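PDB 3GFV: petrobactin-binding protein YclQ from Bacillus subtilis subsp. subtilis str. 168, which binds iron-free and ferric petrobactin and the precursor 3,4-dihydroxybenzoic acid, serving the YclNOPQ ABC transporter in ferric-petrobactin uptake. Local coordinates for residues G59-V64 with A78-L83. Numbering follows the deposited sequence.
Sequences GLPKQV and ADVGSL
Asp79 OD1 is gripped by two backbone amides, Lys62 N across the contact at 2.9 Å and Gly81 N of its own loop at 3.1 Å. They arrive from opposite faces of the carboxylate, 49° and 48° out of its plane, which should hold the group against rotation; the second bond closes an Asx turn. With CG anti to the backbone N (chi1 -174°), the carboxylate is carried forward along its own chain to meet both donors. The lysine chain, extended beyond CG, runs back past Asp79 CB, and its ammonium binds Tyr77 O and Asp74 O, leaving NZ 6.3 Å from Asp79 OD2 and thus without a salt bridge. Parallel strand pairing comes just before it in both segments: Leu60 N donates to Ala78 O, and Val80 N returns a bond to Leu60 O at 2.9 Å. Beyond the strands, Gln63 N hydrogen-bonds to Gly81 O at 3.2 Å. The Gln63 amide lies against Ser82 CB (NE2 to CB 3.4 Å), and one water joins Gln63 OE1 to Ser82 OG, which also bonds Glu85 N. On the buried side Pro61 CG meets Leu83 CD2 at 3.7 Å, and Phe42 of helix 42-50 touches both residues. The bonds to Asp79 OD1 and Gly81 O thus join the loops that follow strands 57-60 and 78-79, the latter an edge strand of the five-stranded parallel sheet, order 3-2-1-4-5, in one lobe of the periplasmic binding protein fold.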
ATOM      1  N   GLY A  59     -18.481  -6.927  -0.275  1.00 26.43           N
ATOM      2  CA  GLY A  59     -17.566  -8.057  -0.178  1.00 24.20           C
ATOM      3  C   GLY A  59     -16.129  -7.660  -0.438  1.00 22.64           C
ATOM      4  O   GLY A  59     -15.852  -6.635  -1.087  1.00 22.84           O
ATOM      5  N   LEU A  60     -15.214  -8.482   0.071  1.00 22.02           N
ATOM      6  CA  LEU A  60     -13.786  -8.243  -0.063  1.00 18.91           C
ATOM      7  C   LEU A  60     -13.105  -9.594   0.178  1.00 20.63           C
ATOM      8  O   LEU A  60     -13.700 -10.500   0.772  1.00 21.88           O
ATOM      9  CB  LEU A  60     -13.310  -7.245   0.997  1.00 24.19           C
ATOM     10  CG  LEU A  60     -13.630  -7.617   2.451  1.00 25.52           C
ATOM     11  CD1 LEU A  60     -12.364  -7.529   3.298  1.00 23.43           C
ATOM     12  CD2 LEU A  60     -14.730  -6.686   2.997  1.00 26.13           C
ATOM     13  N   PRO A  61     -11.855  -9.739  -0.283  1.00 22.06           N
ATOM     14  CA  PRO A  61     -11.159 -11.012  -0.046  1.00 24.46           C
ATOM     15  C   PRO A  61     -10.606 -11.066   1.385  1.00 26.28           C
ATOM     16  O   PRO A  61      -9.766 -10.254   1.747  1.00 29.96           O
ATOM     17  CB  PRO A  61     -10.038 -10.987  -1.091  1.00 21.85           C
ATOM     18  CG  PRO A  61      -9.787  -9.442  -1.302  1.00 20.11           C
ATOM     19  CD  PRO A  61     -11.187  -8.901  -1.289  1.00 21.88           C
ATOM     20  N   LYS A  62     -11.067 -12.011   2.198  1.00 26.25           N
ATOM     21  CA  LYS A  62     -10.690 -11.997   3.612  1.00 27.69           C
ATOM     22  C   LYS A  62      -9.563 -12.951   3.970  1.00 32.41           C
ATOM     23  O   LYS A  62      -9.256 -13.116   5.148  1.00 33.40           O
ATOM     24  CB  LYS A  62     -11.902 -12.301   4.497  1.00 28.86           C
ATOM     25  CG  LYS A  62     -13.046 -11.289   4.367  1.00 26.77           C
ATOM     26  CD  LYS A  62     -14.129 -11.592   5.384  1.00 27.55           C
ATOM     27  CE  LYS A  62     -15.394 -10.819   5.087  1.00 26.04           C
ATOM     28  NZ  LYS A  62     -16.333 -10.908   6.241  1.00 32.28           N
ATOM     29  N   GLN A  63      -8.961 -13.583   2.970  1.00 29.68           N
ATOM     30  CA  GLN A  63      -7.926 -14.595   3.231  1.00 32.92           C
ATOM     31  C   GLN A  63      -6.920 -14.128   4.283  1.00 35.80           C
ATOM     32  O   GLN A  63      -6.674 -14.828   5.271  1.00 34.40           O
ATOM     33  CB  GLN A  63      -7.197 -14.983   1.953  1.00 31.11           C
ATOM     34  CG  GLN A  63      -6.175 -16.080   2.185  1.00 41.51           C
ATOM     35  CD  GLN A  63      -5.171 -16.187   1.060  1.00 52.92           C
ATOM     36  OE1 GLN A  63      -4.968 -17.269   0.503  1.00 60.21           O
ATOM     37  NE2 GLN A  63      -4.536 -15.063   0.714  1.00 48.27           N
ATOM     38  N   VAL A  64      -6.331 -12.953   4.055  1.00 27.72           N
ATOM     39  CA  VAL A  64      -5.502 -12.291   5.047  1.00 28.26           C
ATOM     40  C   VAL A  64      -5.849 -10.813   5.094  1.00 25.74           C
ATOM     41  O   VAL A  64      -5.958 -10.160   4.051  1.00 28.47           O
ATOM     42  CB  VAL A  64      -3.978 -12.458   4.757  1.00 32.66           C
ATOM     43  CG1 VAL A  64      -3.519 -13.831   5.165  1.00 40.67           C
ATOM     44  CG2 VAL A  64      -3.682 -12.224   3.286  1.00 38.48           C
ATOM     45  N   ALA A  78     -19.316 -10.013   2.633  1.00 27.77           N
ATOM     46  CA  ALA A  78     -19.072 -11.317   2.016  1.00 25.89           C
ATOM     47  C   ALA A  78     -17.590 -11.533   1.768  1.00 27.88           C
ATOM     48  O   ALA A  78     -16.879 -10.610   1.366  1.00 28.05           O
ATOM     49  CB  ALA A  78     -19.861 -11.456   0.707  1.00 25.43           C
ATOM     50  N   ASP A  79     -17.124 -12.756   2.016  1.00 27.08           N
ATOM     51  CA  ASP A  79     -15.740 -13.132   1.715  1.00 28.44           C
ATOM     52  C   ASP A  79     -15.657 -13.571   0.249  1.00 29.28           C
ATOM     53  O   ASP A  79     -16.260 -14.582  -0.140  1.00 31.72           O
ATOM     54  CB  ASP A  79     -15.317 -14.288   2.625  1.00 31.58           C
ATOM     55  CG  ASP A  79     -13.846 -14.651   2.477  1.00 32.20           C
ATOM     56  OD1 ASP A  79     -13.147 -14.024   1.658  1.00 28.29           O
ATOM     57  OD2 ASP A  79     -13.394 -15.575   3.179  1.00 36.84           O
ATOM     58  N   VAL A  80     -14.931 -12.816  -0.573  1.00 25.00           N
ATOM     59  CA  VAL A  80     -14.839 -13.153  -1.995  1.00 25.46           C
ATOM     60  C   VAL A  80     -13.471 -13.748  -2.360  1.00 27.62           C
ATOM     61  O   VAL A  80     -13.035 -13.663  -3.506  1.00 26.09           O
ATOM     62  CB  VAL A  80     -15.202 -11.929  -2.911  1.00 25.29           C
ATOM     63  CG1 VAL A  80     -16.698 -11.633  -2.856  1.00 28.43           C
ATOM     64  CG2 VAL A  80     -14.396 -10.688  -2.527  1.00 24.48           C
ATOM     65  N   GLY A  81     -12.794 -14.333  -1.369  1.00 25.64           N
ATOM     66  CA  GLY A  81     -11.607 -15.151  -1.607  1.00 26.30           C
ATOM     67  C   GLY A  81     -10.290 -14.544  -1.151  1.00 26.99           C
ATOM     68  O   GLY A  81     -10.119 -14.157   0.013  1.00 26.12           O
ATOM     69  N   SER A  82      -9.334 -14.490  -2.069  1.00 25.13           N
ATOM     70  CA  SER A  82      -8.041 -13.890  -1.765  1.00 21.68           C
ATOM     71  C   SER A  82      -7.663 -12.909  -2.853  1.00 19.97           C
ATOM     72  O   SER A  82      -8.308 -12.845  -3.908  1.00 23.72           O
ATOM     73  CB  SER A  82      -6.963 -14.972  -1.633  1.00 31.78           C
ATOM     74  OG  SER A  82      -6.584 -15.447  -2.901  1.00 30.56           O
ATOM     75  N   LEU A  83      -6.605 -12.144  -2.593  1.00 21.70           N
ATOM     76  CA  LEU A  83      -6.218 -11.081  -3.502  1.00 26.43           C
ATOM     77  C   LEU A  83      -5.797 -11.680  -4.833  1.00 27.89           C
ATOM     78  O   LEU A  83      -6.044 -11.088  -5.881  1.00 26.29           O
ATOM     79  CB  LEU A  83      -5.073 -10.264  -2.913  1.00 22.71           C
ATOM     80  CG  LEU A  83      -5.491  -9.395  -1.725  1.00 24.07           C
ATOM     81  CD1 LEU A  83      -4.250  -8.834  -1.052  1.00 27.40           C
ATOM     82  CD2 LEU A  83      -6.371  -8.270  -2.220  1.00 22.65           C
TER
HETATM   83  O   HOH W   1      -5.315 -12.376   0.086  1.00 30.45           O
HETATM   84  O   HOH W   2      -4.030 -16.924  -2.318  1.00 43.47           O